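Local coordinates for protein CaaX farnesyltransferase beta subunit Ram1 (Aspergillus fumigatus, PDB 4L9P) that probably catalyses, as the zinc-dependent peptide-binding subunit of a heterodimer, transfer of a farnesyl group to a cysteine near the C-terminus of target proteins, at residues 250-262 with 313-325. Residues are numbered along the deposited sequence; the frame is centred on the assembly and turned at random.
With FII ([(3,7,11-trimethyl-dodeca-2,6,10-trienyloxycarbamoyl)-methyl]-phosphonic acid), chain Q.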
loop_
_atom_site.group_PDB
_atom_site.type_symbol
_atom_site.label_atom_id
_atom_site.label_comp_id
_atom_site.label_asym_id
_atom_site.label_seq_id
_atom_site.Cartn_x
_atom_site.Cartn_y
_atom_site.Cartn_z
ATOM N N ASP B 250 6.231 2.709 -9.255
ATOM C CA ASP B 250 5.503 3.131 -8.040
ATOM C C ASP B 250 6.237 2.564 -6.862
ATOM O O ASP B 250 7.215 1.830 -7.019
ATOM C CB ASP B 250 3.997 2.747 -8.101
ATOM C CG ASP B 250 3.764 1.265 -8.159
ATOM O OD1 ASP B 250 4.412 0.539 -7.389
ATOM O OD2 ASP B 250 2.912 0.818 -8.989
ATOM N N VAL B 251 5.788 2.970 -5.678
ATOM C CA VAL B 251 6.562 2.631 -4.490
ATOM C C VAL B 251 6.556 1.124 -4.172
ATOM O O VAL B 251 7.467 0.699 -3.461
ATOM C CB VAL B 251 6.095 3.422 -3.270
ATOM C CG1 VAL B 251 6.299 4.977 -3.476
ATOM C CG2 VAL B 251 4.702 3.022 -2.911
ATOM N N ARG B 252 5.639 0.310 -4.715
ATOM C CA ARG B 252 5.812 -1.160 -4.662
ATOM C C ARG B 252 7.086 -1.578 -5.272
ATOM O O ARG B 252 7.768 -2.484 -4.761
ATOM C CB ARG B 252 4.790 -1.940 -5.519
ATOM C CG ARG B 252 3.476 -1.748 -5.018
ATOM C CD ARG B 252 2.504 -2.491 -6.072
ATOM N NE ARG B 252 2.589 -1.861 -7.381
ATOM C CZ ARG B 252 2.522 -2.523 -8.561
ATOM N NH1 ARG B 252 2.310 -3.830 -8.639
ATOM N NH2 ARG B 252 2.646 -1.845 -9.619
ATOM N N GLY B 253 7.438 -0.999 -6.399
ATOM C CA GLY B 253 8.678 -1.327 -7.077
ATOM C C GLY B 253 9.850 -1.066 -6.180
ATOM O O GLY B 253 10.710 -1.948 -6.028
ATOM N N ALA B 254 9.878 0.120 -5.546
ATOM C CA ALA B 254 10.983 0.452 -4.689
ATOM C C ALA B 254 11.077 -0.516 -3.489
ATOM O O ALA B 254 12.150 -1.019 -3.163
ATOM C CB ALA B 254 10.848 1.868 -4.181
ATOM N N TYR B 255 9.956 -0.700 -2.761
ATOM C CA TYR B 255 9.992 -1.541 -1.572
ATOM C C TYR B 255 10.328 -2.993 -1.924
ATOM O O TYR B 255 11.213 -3.631 -1.285
ATOM C CB TYR B 255 8.605 -1.483 -0.900
ATOM C CG TYR B 255 8.409 -2.535 0.144
ATOM C CD1 TYR B 255 9.076 -2.489 1.379
ATOM C CD2 TYR B 255 7.544 -3.592 -0.112
ATOM C CE1 TYR B 255 8.905 -3.515 2.304
ATOM C CE2 TYR B 255 7.354 -4.602 0.795
ATOM C CZ TYR B 255 8.047 -4.576 2.010
ATOM O OH TYR B 255 7.869 -5.628 2.897
ATOM N N CYS B 256 9.667 -3.573 -2.941
ATOM C CA CYS B 256 9.956 -4.970 -3.262
ATOM C C CYS B 256 11.390 -5.160 -3.770
ATOM O O CYS B 256 12.043 -6.138 -3.373
ATOM C CB CYS B 256 8.997 -5.482 -4.329
ATOM S SG CYS B 256 7.258 -5.633 -3.772
ATOM N N ALA B 257 11.878 -4.232 -4.612
ATOM C CA ALA B 257 13.244 -4.361 -5.094
ATOM C C ALA B 257 14.226 -4.287 -3.935
ATOM O O ALA B 257 15.216 -5.055 -3.886
ATOM C CB ALA B 257 13.551 -3.247 -6.111
ATOM N N MET B 258 14.011 -3.339 -3.022
ATOM C CA MET B 258 14.989 -3.182 -1.939
ATOM C C MET B 258 14.938 -4.278 -0.895
ATOM O O MET B 258 15.981 -4.606 -0.316
ATOM C CB MET B 258 14.870 -1.810 -1.305
ATOM C CG MET B 258 15.315 -0.705 -2.281
ATOM S SD MET B 258 16.997 -0.947 -3.088
ATOM C CE MET B 258 18.043 -1.215 -1.688
ATOM N N VAL B 259 13.785 -4.883 -0.683
ATOM C CA VAL B 259 13.738 -6.060 0.203
ATOM C C VAL B 259 14.480 -7.203 -0.438
ATOM O O VAL B 259 15.247 -7.899 0.260
ATOM C CB VAL B 259 12.277 -6.457 0.473
ATOM C CG1 VAL B 259 12.210 -7.895 1.009
ATOM C CG2 VAL B 259 11.672 -5.477 1.478
ATOM N N VAL B 260 14.268 -7.476 -1.734
ATOM C CA VAL B 260 15.057 -8.539 -2.398
ATOM C C VAL B 260 16.560 -8.232 -2.320
ATOM O O VAL B 260 17.377 -9.117 -2.007
ATOM C CB VAL B 260 14.641 -8.679 -3.836
ATOM C CG1 VAL B 260 15.585 -9.602 -4.662
ATOM C CG2 VAL B 260 13.175 -9.235 -3.884
ATOM N N HIS B 261 16.896 -6.966 -2.581
ATOM C CA HIS B 261 18.313 -6.559 -2.557
ATOM C C HIS B 261 18.912 -6.829 -1.181
ATOM O O HIS B 261 20.034 -7.372 -1.074
ATOM C CB HIS B 261 18.347 -5.080 -2.929
ATOM C CG HIS B 261 19.723 -4.528 -3.123
ATOM N ND1 HIS B 261 20.605 -4.320 -2.077
ATOM C CD2 HIS B 261 20.382 -4.196 -4.267
ATOM C CE1 HIS B 261 21.750 -3.849 -2.580
ATOM N NE2 HIS B 261 21.639 -3.770 -3.907
ATOM N N ALA B 262 18.210 -6.425 -0.124
ATOM C CA ALA B 262 18.722 -6.579 1.239
ATOM C C ALA B 262 18.812 -8.043 1.651
ATOM O O ALA B 262 19.833 -8.482 2.198
ATOM C CB ALA B 262 17.812 -5.862 2.247
ATOM N N ALA B 313 -1.441 1.279 1.764
ATOM C CA ALA B 313 -0.560 0.270 1.227
ATOM C C ALA B 313 0.753 0.890 0.761
ATOM O O ALA B 313 1.833 0.311 0.951
ATOM C CB ALA B 313 -1.227 -0.401 0.074
ATOM N N TYR B 314 0.655 2.066 0.152
ATOM C CA TYR B 314 1.869 2.719 -0.360
ATOM C C TYR B 314 2.623 3.407 0.769
ATOM O O TYR B 314 3.867 3.500 0.714
ATOM C CB TYR B 314 1.482 3.704 -1.447
ATOM C CG TYR B 314 0.890 2.999 -2.661
ATOM C CD1 TYR B 314 1.586 1.943 -3.274
ATOM C CD2 TYR B 314 -0.259 3.468 -3.316
ATOM C CE1 TYR B 314 1.113 1.349 -4.466
ATOM C CE2 TYR B 314 -0.721 2.865 -4.487
ATOM C CZ TYR B 314 -0.058 1.830 -5.057
ATOM O OH TYR B 314 -0.526 1.308 -6.246
ATOM N N ALA B 315 1.936 3.848 1.831
ATOM C CA ALA B 315 2.668 4.349 3.029
ATOM C C ALA B 315 3.521 3.244 3.627
ATOM O O ALA B 315 4.692 3.493 4.005
ATOM C CB ALA B 315 1.686 4.881 4.049
ATOM N N PHE B 316 2.954 2.026 3.725
ATOM C CA PHE B 316 3.773 0.939 4.231
ATOM C C PHE B 316 5.020 0.751 3.353
ATOM O O PHE B 316 6.178 0.636 3.848
ATOM C CB PHE B 316 3.027 -0.399 4.318
ATOM C CG PHE B 316 3.943 -1.533 4.729
ATOM C CD1 PHE B 316 4.335 -1.659 6.073
ATOM C CD2 PHE B 316 4.508 -2.369 3.758
ATOM C CE1 PHE B 316 5.259 -2.618 6.459
ATOM C CE2 PHE B 316 5.427 -3.383 4.143
ATOM C CZ PHE B 316 5.823 -3.489 5.502
ATOM N N CYS B 317 4.799 0.622 2.044
ATOM C CA CYS B 317 5.970 0.384 1.172
ATOM C C CYS B 317 7.046 1.466 1.335
ATOM O O CYS B 317 8.243 1.166 1.385
ATOM C CB CYS B 317 5.498 0.399 -0.302
ATOM S SG CYS B 317 4.515 -1.065 -0.767
ATOM N N ALA B 318 6.626 2.729 1.357
ATOM C CA ALA B 318 7.579 3.834 1.463
ATOM C C ALA B 318 8.289 3.866 2.819
ATOM O O ALA B 318 9.499 4.067 2.858
ATOM C CB ALA B 318 6.888 5.195 1.200
ATOM N N LEU B 319 7.530 3.710 3.908
ATOM C CA LEU B 319 8.155 3.807 5.239
ATOM C C LEU B 319 9.057 2.598 5.472
ATOM O O LEU B 319 10.161 2.753 6.019
ATOM C CB LEU B 319 7.082 3.842 6.320
ATOM C CG LEU B 319 6.282 5.166 6.333
ATOM C CD1 LEU B 319 5.028 5.026 7.210
ATOM C CD2 LEU B 319 7.204 6.342 6.788
ATOM N N ALA B 320 8.627 1.398 5.053
ATOM C CA ALA B 320 9.470 0.227 5.226
ATOM C C ALA B 320 10.730 0.394 4.365
ATOM O O ALA B 320 11.838 0.073 4.803
ATOM C CB ALA B 320 8.703 -1.074 4.812
ATOM N N CYS B 321 10.583 0.897 3.125
ATOM C CA CYS B 321 11.769 1.117 2.291
ATOM C C CYS B 321 12.705 2.141 2.952
ATOM O O CYS B 321 13.932 1.932 2.939
ATOM C CB CYS B 321 11.307 1.608 0.893
ATOM S SG CYS B 321 12.654 1.533 -0.296
ATOM N N LEU B 322 12.162 3.233 3.531
ATOM C CA LEU B 322 13.043 4.227 4.210
ATOM C C LEU B 322 13.817 3.564 5.346
ATOM O O LEU B 322 15.008 3.851 5.528
ATOM C CB LEU B 322 12.233 5.398 4.793
ATOM C CG LEU B 322 11.772 6.398 3.734
ATOM C CD1 LEU B 322 10.873 7.412 4.437
ATOM C CD2 LEU B 322 12.914 7.131 3.019
ATOM N N CYS B 323 13.167 2.643 6.063
ATOM C CA CYS B 323 13.841 1.965 7.158
ATOM C C CYS B 323 14.860 0.927 6.686
ATOM O O CYS B 323 15.619 0.396 7.532
ATOM C CB CYS B 323 12.788 1.326 8.115
ATOM S SG CYS B 323 11.843 2.667 8.977
ATOM N N LEU B 324 14.897 0.565 5.398
ATOM C CA LEU B 324 16.031 -0.188 4.856
ATOM C C LEU B 324 17.259 0.688 4.552
ATOM O O LEU B 324 18.359 0.174 4.218
ATOM C CB LEU B 324 15.589 -0.846 3.523
ATOM C CG LEU B 324 14.662 -2.015 3.679
ATOM C CD1 LEU B 324 14.217 -2.437 2.302
ATOM C CD2 LEU B 324 15.383 -3.189 4.338
ATOM N N LEU B 325 17.096 1.999 4.644
ATOM C CA LEU B 325 18.171 2.927 4.299
ATOM C C LEU B 325 18.966 3.469 5.478
ATOM O O LEU B 325 20.038 4.057 5.281
ATOM C CB LEU B 325 17.638 4.117 3.477
ATOM C CG LEU B 325 16.790 3.673 2.279
ATOM C CD1 LEU B 325 16.237 4.923 1.551
ATOM C CD2 LEU B 325 17.570 2.772 1.324
HETATM C C1 FII Q . 4.295 -5.071 -1.502
HETATM C C2 FII Q . 3.038 -4.731 -2.256
HETATM C C6 FII Q . 2.927 -5.315 -3.601
HETATM C C10 FII Q . 2.245 -3.578 -1.792
HETATM C C11 FII Q . 0.999 -3.060 -2.510
HETATM C C12 FII Q . -0.238 -3.625 -1.752
HETATM C C15 FII Q . -1.574 -2.920 -1.969
HETATM C C18 FII Q . -2.817 -3.435 -1.254
HETATM C C22 FII Q . -1.660 -2.069 -3.197
HETATM C C23 FII Q . -2.826 -1.094 -3.206
HETATM C C24 FII Q . -3.014 -0.469 -4.536
HETATM C C27 FII Q . -4.386 0.115 -4.655
HETATM C C30 FII Q . -4.510 1.560 -4.205
HETATM C C34 FII Q . -5.215 -0.466 -5.737
HETATM C C35 FII Q . -6.510 0.166 -6.201
HETATM O O36 FII Q . -7.618 -0.661 -5.892
HETATM N N42 FII Q . -7.752 -1.011 -4.576
HETATM C C43 FII Q . -8.723 -0.244 -3.916
HETATM O O44 FII Q . -9.364 0.688 -4.426
HETATM C C45 FII Q . -8.942 -0.682 -2.475
HETATM P P46 FII Q . -9.394 0.714 -1.318
HETATM O O49 FII Q . -8.432 1.805 -1.603
HETATM O O50 FII Q . -10.837 1.045 -1.535
HETATM O O51 FII Q . -9.159 0.064 0.062
#
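Tyr255 docks against helix 313-323 as a knob in a hole formed by Phe316, Cys317, Ala320 and Cys321, a worked example of how neighbouring inner helices of an alpha-alpha toroid pack while lining its central pocket. The two helix axes run in broadly the same direction, crossing at 40°, and approach to 8.5 Å. With CG anti to the backbone N (chi1 167°), the Tyr255 ring is carried into the hole, where CE1 lies 3.5 Å from Ala320 CB. Phe316 presents its edge to the face of Tyr255 in a T-shaped stack, the planes at 73°, and the far end of Tyr255 is fixed by hydrogen bonds of OH to Ile497 O and Tyr204 OH. No hydrogen bond crosses between the two segments anywhere in the contact.

Toward the C-terminal ends the contacts become more widely spaced: Met258 CB lies 3.7 Å from Leu324 CD1 and Ala262 CB 4.2 Å from Leu324 CD2, with the partly exposed Leu325 beyond them.

Toward the N-terminal ends, the seam is tight but gives onto the pocket of FII, which carries a farnesyl chain and a phosphonate. Val251 CG2 presses on Tyr314 CD1 at 3.3 Å, while Arg252 CG reaches the edge of the same ring. Asp250, the N-cap of helix 251-262, is gripped side-on by Arg252, whose NH2 meets the syn lone pair of OD2 almost in the guanidinium plane; Glu248 shares that NH2. Tyr314 OH is hydrogen-bonded to Tyr123 of the alpha subunit. On the pocket side of the seam, Cys317 SG lies beside the Tyr255 ring and comes within 3.5 Å of C10 of FII.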